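Local structure of KLLA0F20702p (Kluyveromyces lactis, 5Y5A) at residues Gln47-Ser52 against His79-Leu84; Ala143-Thr148 against Asn172-Glu177. The protein probably acts as the Est1 subunit of yeast telomerase, binding Cdc13 and so helping to recruit the enzyme to telomeres. All blocks are in the same frame, centred on the assembly; numbering follows the deposited sequence.

Contact 1. Residues Gln47-Ser52 against His79-Leu84; sequences QMLLQS and HRILDL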
loop_
_atom_site.group_PDB
_atom_site.type_symbol
_atom_site.label_atom_id
_atom_site.label_comp_id
_atom_site.label_asym_id
_atom_site.label_seq_id
_atom_site.Cartn_x
_atom_site.Cartn_y
_atom_site.Cartn_z
ATOM N N GLN A 47 -21.629 -25.515 0.644
ATOM C CA GLN A 47 -22.990 -25.572 0.137
ATOM C C GLN A 47 -23.659 -24.201 0.099
ATOM O O GLN A 47 -24.445 -23.920 -0.803
ATOM C CB GLN A 47 -23.814 -26.521 0.985
ATOM C CG GLN A 47 -25.187 -26.782 0.447
ATOM C CD GLN A 47 -25.794 -27.966 1.123
ATOM O OE1 GLN A 47 -25.105 -28.683 1.839
ATOM N NE2 GLN A 47 -27.082 -28.184 0.911
ATOM N N MET A 48 -23.365 -23.359 1.086
ATOM C CA MET A 48 -23.860 -21.989 1.071
ATOM C C MET A 48 -23.290 -21.266 -0.132
ATOM O O MET A 48 -24.003 -20.549 -0.838
ATOM C CB MET A 48 -23.482 -21.251 2.351
ATOM C CG MET A 48 -24.067 -21.857 3.611
ATOM S SD MET A 48 -23.372 -21.054 5.062
ATOM C CE MET A 48 -24.066 -22.046 6.376
ATOM N N LEU A 49 -21.998 -21.483 -0.360
ATOM C CA LEU A 49 -21.265 -20.824 -1.434
ATOM C C LEU A 49 -21.741 -21.280 -2.808
ATOM O O LEU A 49 -21.734 -20.503 -3.759
ATOM C CB LEU A 49 -19.765 -21.075 -1.278
ATOM C CG LEU A 49 -19.105 -20.321 -0.121
ATOM C CD1 LEU A 49 -17.705 -20.854 0.165
ATOM C CD2 LEU A 49 -19.059 -18.826 -0.424
ATOM N N LEU A 50 -22.153 -22.538 -2.905
ATOM C CA LEU A 50 -22.733 -23.054 -4.136
ATOM C C LEU A 50 -24.046 -22.349 -4.432
ATOM O O LEU A 50 -24.239 -21.826 -5.530
ATOM C CB LEU A 50 -22.962 -24.561 -4.046
ATOM C CG LEU A 50 -21.808 -25.486 -4.424
ATOM C CD1 LEU A 50 -22.245 -26.929 -4.273
ATOM C CD2 LEU A 50 -21.349 -25.214 -5.845
ATOM N N GLN A 51 -24.942 -22.336 -3.445
ATOM C CA GLN A 51 -26.222 -21.642 -3.560
ATOM C C GLN A 51 -26.020 -20.165 -3.879
ATOM O O GLN A 51 -26.881 -19.533 -4.485
ATOM C CB GLN A 51 -27.035 -21.791 -2.271
ATOM C CG GLN A 51 -27.690 -23.163 -2.098
ATOM C CD GLN A 51 -27.961 -23.520 -0.640
ATOM O OE1 GLN A 51 -27.266 -23.057 0.265
ATOM N NE2 GLN A 51 -28.972 -24.350 -0.411
ATOM N N SER A 52 -24.872 -19.626 -3.481
ATOM C CA SER A 52 -24.568 -18.214 -3.690
ATOM C C SER A 52 -23.999 -17.903 -5.069
ATOM O O SER A 52 -23.992 -16.749 -5.481
ATOM C CB SER A 52 -23.576 -17.720 -2.632
ATOM O OG SER A 52 -24.179 -17.653 -1.357
ATOM N N HIS A 79 -19.019 -13.243 -0.663
ATOM C CA HIS A 79 -17.886 -12.688 0.070
ATOM C C HIS A 79 -18.226 -12.509 1.549
ATOM O O HIS A 79 -17.337 -12.448 2.395
ATOM C CB HIS A 79 -17.441 -11.357 -0.547
ATOM C CG HIS A 79 -18.273 -10.185 -0.131
ATOM N ND1 HIS A 79 -17.896 -9.328 0.882
ATOM C CD2 HIS A 79 -19.460 -9.724 -0.591
ATOM C CE1 HIS A 79 -18.816 -8.392 1.028
ATOM N NE2 HIS A 79 -19.776 -8.609 0.148
ATOM N N ARG A 80 -19.516 -12.429 1.856
ATOM C CA ARG A 80 -19.966 -12.338 3.238
ATOM C C ARG A 80 -19.842 -13.699 3.918
ATOM O O ARG A 80 -19.455 -13.800 5.083
ATOM C CB ARG A 80 -21.408 -11.829 3.302
ATOM C CG ARG A 80 -21.570 -10.385 2.850
ATOM C CD ARG A 80 -23.030 -9.941 2.842
ATOM N NE ARG A 80 -23.154 -8.495 2.649
ATOM C CZ ARG A 80 -24.305 -7.855 2.461
ATOM N NH1 ARG A 80 -25.449 -8.529 2.431
ATOM N NH2 ARG A 80 -24.313 -6.538 2.297
ATOM N N ILE A 81 -20.169 -14.747 3.174
ATOM C CA ILE A 81 -20.039 -16.107 3.678
ATOM C C ILE A 81 -18.582 -16.399 4.022
ATOM O O ILE A 81 -18.290 -17.031 5.036
ATOM C CB ILE A 81 -20.559 -17.131 2.656
ATOM C CG1 ILE A 81 -22.083 -17.039 2.555
ATOM C CG2 ILE A 81 -20.146 -18.537 3.039
ATOM C CD1 ILE A 81 -22.660 -17.826 1.416
ATOM N N LEU A 82 -17.671 -15.904 3.191
ATOM C CA LEU A 82 -16.248 -16.132 3.399
ATOM C C LEU A 82 -15.700 -15.322 4.575
ATOM O O LEU A 82 -14.771 -15.760 5.253
ATOM C CB LEU A 82 -15.471 -15.801 2.123
ATOM C CG LEU A 82 -15.815 -16.666 0.911
ATOM C CD1 LEU A 82 -15.224 -16.086 -0.361
ATOM C CD2 LEU A 82 -15.328 -18.098 1.123
ATOM N N ASP A 83 -16.264 -14.137 4.804
ATOM C CA ASP A 83 -15.837 -13.294 5.923
ATOM C C ASP A 83 -16.295 -13.902 7.250
ATOM O O ASP A 83 -15.538 -13.945 8.214
ATOM C CB ASP A 83 -16.371 -11.866 5.769
ATOM C CG ASP A 83 -15.588 -11.047 4.746
ATOM O OD1 ASP A 83 -14.399 -11.346 4.505
ATOM O OD2 ASP A 83 -16.158 -10.090 4.184
ATOM N N LEU A 84 -17.532 -14.386 7.296
ATOM C CA LEU A 84 -18.014 -15.087 8.480
ATOM C C LEU A 84 -17.248 -16.394 8.700
ATOM O O LEU A 84 -17.147 -16.893 9.829
ATOM C CB LEU A 84 -19.511 -15.374 8.363
ATOM C CG LEU A 84 -20.454 -14.177 8.483
ATOM C CD1 LEU A 84 -21.886 -14.617 8.254
ATOM C CD2 LEU A 84 -20.311 -13.512 9.842
#
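No flat group takes part where Ile-81 meets Met-48, Leu-49 and Ser-52; the one ring of the two segments, His-79, has its CB directed away from the other helix, touches Met-186 and Arg-190 of helix 179-206, and carries Arg-80 CG over one face, offset to the rim. What touches is aliphatic. Helices 33-53 and 78-105 pack antiparallel here in the N-terminal helical part, their axes over these two segments at 165° and approaching to 9.9 Å; Met-48 also touches Thr-11 and Phe-12 of helix 7-21. Ile-81 has its CB directed toward helix 33-53. With CG1 beside its backbone N (chi1 -71°) and the chain extended beyond, Ile-81 sends CD1 against Met-48 CB (3.6 Å) and, more tightly, against Ser-52 OG (3.2 Å). That hydroxyl is not left without a partner, since Ser-52 OG donates to Met-48 O one turn back (2.9 Å) from above the carbonyl plane. Ile-81 CG2, the other branch, lies 3.6 Å from Leu-49 CD2, the two side chains passing antiparallel. Leu-49 CD1 reaches Leu-82 CD2 at 3.8 Å, those chains set roughly perpendicular. With Leu-49 cut back to an alanine, Ile-81 CG2 and Leu-82 CD2 would probably lose their partner and face a gap next to Thr-137 of helix 113-144. The pair is thus joined by the fit of branched aliphatic groups, while Asp-83 makes its salt bridge elsewhere, to Arg-190.

Contact 2. Residues Ala143-Thr148 against Asn172-Glu177; sequences ANYNLT and NVLKPE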
loop_
_atom_site.group_PDB
_atom_site.type_symbol
_atom_site.label_atom_id
_atom_site.label_comp_id
_atom_site.label_asym_id
_atom_site.label_seq_id
_atom_site.Cartn_x
_atom_site.Cartn_y
_atom_site.Cartn_z
ATOM N N ALA A 143 -14.477 -21.438 -13.020
ATOM C CA ALA A 143 -14.989 -22.511 -13.872
ATOM C C ALA A 143 -16.331 -22.147 -14.500
ATOM O O ALA A 143 -16.655 -22.600 -15.599
ATOM C CB ALA A 143 -15.117 -23.804 -13.082
ATOM N N ASN A 144 -17.112 -21.335 -13.796
ATOM C CA ASN A 144 -18.435 -20.934 -14.273
ATOM C C ASN A 144 -18.440 -19.645 -15.092
ATOM O O ASN A 144 -19.159 -19.534 -16.085
ATOM C CB ASN A 144 -19.393 -20.769 -13.092
ATOM C CG ASN A 144 -19.971 -22.081 -12.619
ATOM O OD1 ASN A 144 -21.065 -22.474 -13.030
ATOM N ND2 ASN A 144 -19.243 -22.767 -11.747
ATOM N N TYR A 145 -17.641 -18.669 -14.674
ATOM C CA TYR A 145 -17.762 -17.331 -15.237
ATOM C C TYR A 145 -16.451 -16.791 -15.808
ATOM O O TYR A 145 -15.367 -17.078 -15.295
ATOM C CB TYR A 145 -18.307 -16.377 -14.170
ATOM C CG TYR A 145 -19.539 -16.908 -13.458
ATOM C CD1 TYR A 145 -20.765 -16.979 -14.109
ATOM C CD2 TYR A 145 -19.475 -17.341 -12.135
ATOM C CE1 TYR A 145 -21.890 -17.465 -13.466
ATOM C CE2 TYR A 145 -20.598 -17.827 -11.485
ATOM C CZ TYR A 145 -21.801 -17.885 -12.155
ATOM O OH TYR A 145 -22.922 -18.365 -11.520
ATOM N N ASN A 146 -16.567 -16.015 -16.884
ATOM C CA ASN A 146 -15.424 -15.332 -17.484
ATOM C C ASN A 146 -15.248 -13.954 -16.850
ATOM O O ASN A 146 -16.144 -13.113 -16.909
ATOM C CB ASN A 146 -15.606 -15.214 -19.002
ATOM C CG ASN A 146 -14.316 -14.867 -19.725
ATOM O OD1 ASN A 146 -13.432 -14.215 -19.170
ATOM N ND2 ASN A 146 -14.204 -15.304 -20.973
ATOM N N LEU A 147 -14.092 -13.723 -16.240
ATOM C CA LEU A 147 -13.889 -12.496 -15.484
ATOM C C LEU A 147 -13.049 -11.468 -16.233
ATOM O O LEU A 147 -12.587 -10.494 -15.641
ATOM C CB LEU A 147 -13.228 -12.814 -14.140
ATOM C CG LEU A 147 -13.905 -13.884 -13.284
ATOM C CD1 LEU A 147 -13.237 -13.975 -11.926
ATOM C CD2 LEU A 147 -15.380 -13.577 -13.137
ATOM N N THR A 148 -12.859 -11.677 -17.532
ATOM C CA THR A 148 -11.921 -10.857 -18.299
ATOM C C THR A 148 -12.373 -9.409 -18.480
ATOM O O THR A 148 -11.577 -8.554 -18.871
ATOM C CB THR A 148 -11.658 -11.463 -19.690
ATOM O OG1 THR A 148 -12.891 -11.925 -20.254
ATOM C CG2 THR A 148 -10.690 -12.627 -19.586
ATOM N N ASN A 172 -21.502 -16.556 -20.367
ATOM C CA ASN A 172 -20.602 -16.846 -19.254
ATOM C C ASN A 172 -19.736 -15.646 -18.888
ATOM O O ASN A 172 -19.139 -15.610 -17.813
ATOM C CB ASN A 172 -19.707 -18.044 -19.582
ATOM C CG ASN A 172 -20.417 -19.373 -19.409
ATOM O OD1 ASN A 172 -21.640 -19.426 -19.269
ATOM N ND2 ASN A 172 -19.651 -20.459 -19.423
ATOM N N VAL A 173 -19.666 -14.668 -19.787
ATOM C CA VAL A 173 -18.839 -13.487 -19.568
ATOM C C VAL A 173 -19.576 -12.436 -18.745
ATOM O O VAL A 173 -20.576 -11.871 -19.188
ATOM C CB VAL A 173 -18.388 -12.857 -20.897
ATOM C CG1 VAL A 173 -17.435 -11.699 -20.633
ATOM C CG2 VAL A 173 -17.731 -13.904 -21.777
ATOM N N LEU A 174 -19.066 -12.175 -17.546
ATOM C CA LEU A 174 -19.695 -11.232 -16.633
ATOM C C LEU A 174 -19.468 -9.786 -17.057
ATOM O O LEU A 174 -18.330 -9.362 -17.270
ATOM C CB LEU A 174 -19.175 -11.446 -15.213
ATOM C CG LEU A 174 -19.611 -12.746 -14.536
ATOM C CD1 LEU A 174 -19.061 -12.816 -13.124
ATOM C CD2 LEU A 174 -21.127 -12.859 -14.531
ATOM N N LYS A 175 -20.558 -9.033 -17.172
ATOM C CA LYS A 175 -20.477 -7.617 -17.505
ATOM C C LYS A 175 -19.995 -6.828 -16.295
ATOM O O LYS A 175 -20.386 -7.114 -15.167
ATOM C CB LYS A 175 -21.833 -7.103 -17.990
ATOM C CG LYS A 175 -22.332 -7.815 -19.241
ATOM C CD LYS A 175 -23.560 -7.141 -19.831
ATOM C CE LYS A 175 -23.952 -7.788 -21.152
ATOM N NZ LYS A 175 -25.083 -7.084 -21.813
ATOM N N PRO A 176 -19.137 -5.826 -16.529
ATOM C CA PRO A 176 -18.426 -5.133 -15.448
ATOM C C PRO A 176 -19.307 -4.325 -14.498
ATOM O O PRO A 176 -18.779 -3.725 -13.563
ATOM C CB PRO A 176 -17.436 -4.240 -16.206
ATOM C CG PRO A 176 -18.046 -4.043 -17.537
ATOM C CD PRO A 176 -18.735 -5.330 -17.856
ATOM N N GLU A 177 -20.617 -4.317 -14.708
ATOM C CA GLU A 177 -21.468 -3.426 -13.930
ATOM C C GLU A 177 -22.579 -4.111 -13.133
ATOM O O GLU A 177 -23.189 -3.485 -12.264
ATOM C CB GLU A 177 -22.105 -2.431 -14.903
ATOM C CG GLU A 177 -21.063 -1.603 -15.655
ATOM C CD GLU A 177 -21.665 -0.528 -16.533
ATOM O OE1 GLU A 177 -22.772 -0.742 -17.075
ATOM O OE2 GLU A 177 -21.024 0.535 -16.680
#
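A single beta bridge of parallel type pairs Asn-146 with Val-173, where the chain leaving helix 113-144 runs alongside the loop that leads into helix 179-206. Both bonds belong to the backbone of Asn-146: its N donates to Asn-172 O at 2.8 Å, almost straight (172°), though from above the carbonyl plane, and its O accepts from Leu-174 N at 3.1 Å, in the carbonyl plane. Asn-172 O takes a further CA-H...O contact from Tyr-145 CA and lies near the plane of the Tyr-145 ring, at its edge.

Beside the bridge, the side chains of Asn-146 and Val-173 extend in parallel, Val-173 CG2 resting 3.7 Å from Asn-146 CB. The Asn-146 amide swings anti to its N (chi1 -164°), which carries OD1 forward to Thr-148. There OD1 accepts two donors from one face of its plane: the bond from Thr-148 N at 3.1 Å makes an Asx turn, Thr-148 OG1 adds a second at 2.6 Å, and together they fix the amide's rotation.

Leu-174 packs from the other direction. Its CD1 touches both Tyr-145 CB and Leu-147 CD2, 3.8 Å from each; it runs alongside Leu-147 but obliquely to Tyr-145, while its side chain also touches Phe-180 and Cys-184 of helix 179-206. Tyr-145 is fixed at its far end too: its OH bonds to Leu-53 O, its ring stacks edge-to-face with Phe-180, and Asn-144 CB covers part of one face. The arrangement is an isolated parallel bridge with an Asx turn beside it, joining the C-terminal end of helix 113-144 to the loop before helix 179-206.

Overall arrangement
Both contacts belong to the N-terminal helical part of Est1 and lie on the same side of the chain's centre, their own centres about 18 Å apart and their nearest atoms about 6 Å, without touching. They come in series: contact 1 joins helix 33-53 to helix 78-105, and contact 2 follows at the end of helix 113-144, the next in the chain. Helix 113-144 and helix 179-206 link them, since each also touches side chains of contact 1, and Leu-53, just beyond residues 47-52, accepts a bond from Tyr-145. Segments 79-84, 143-148 and 172-177 fall in the Est1 family region, related to TPR proteins, which is consistent with a TPR-like helical array.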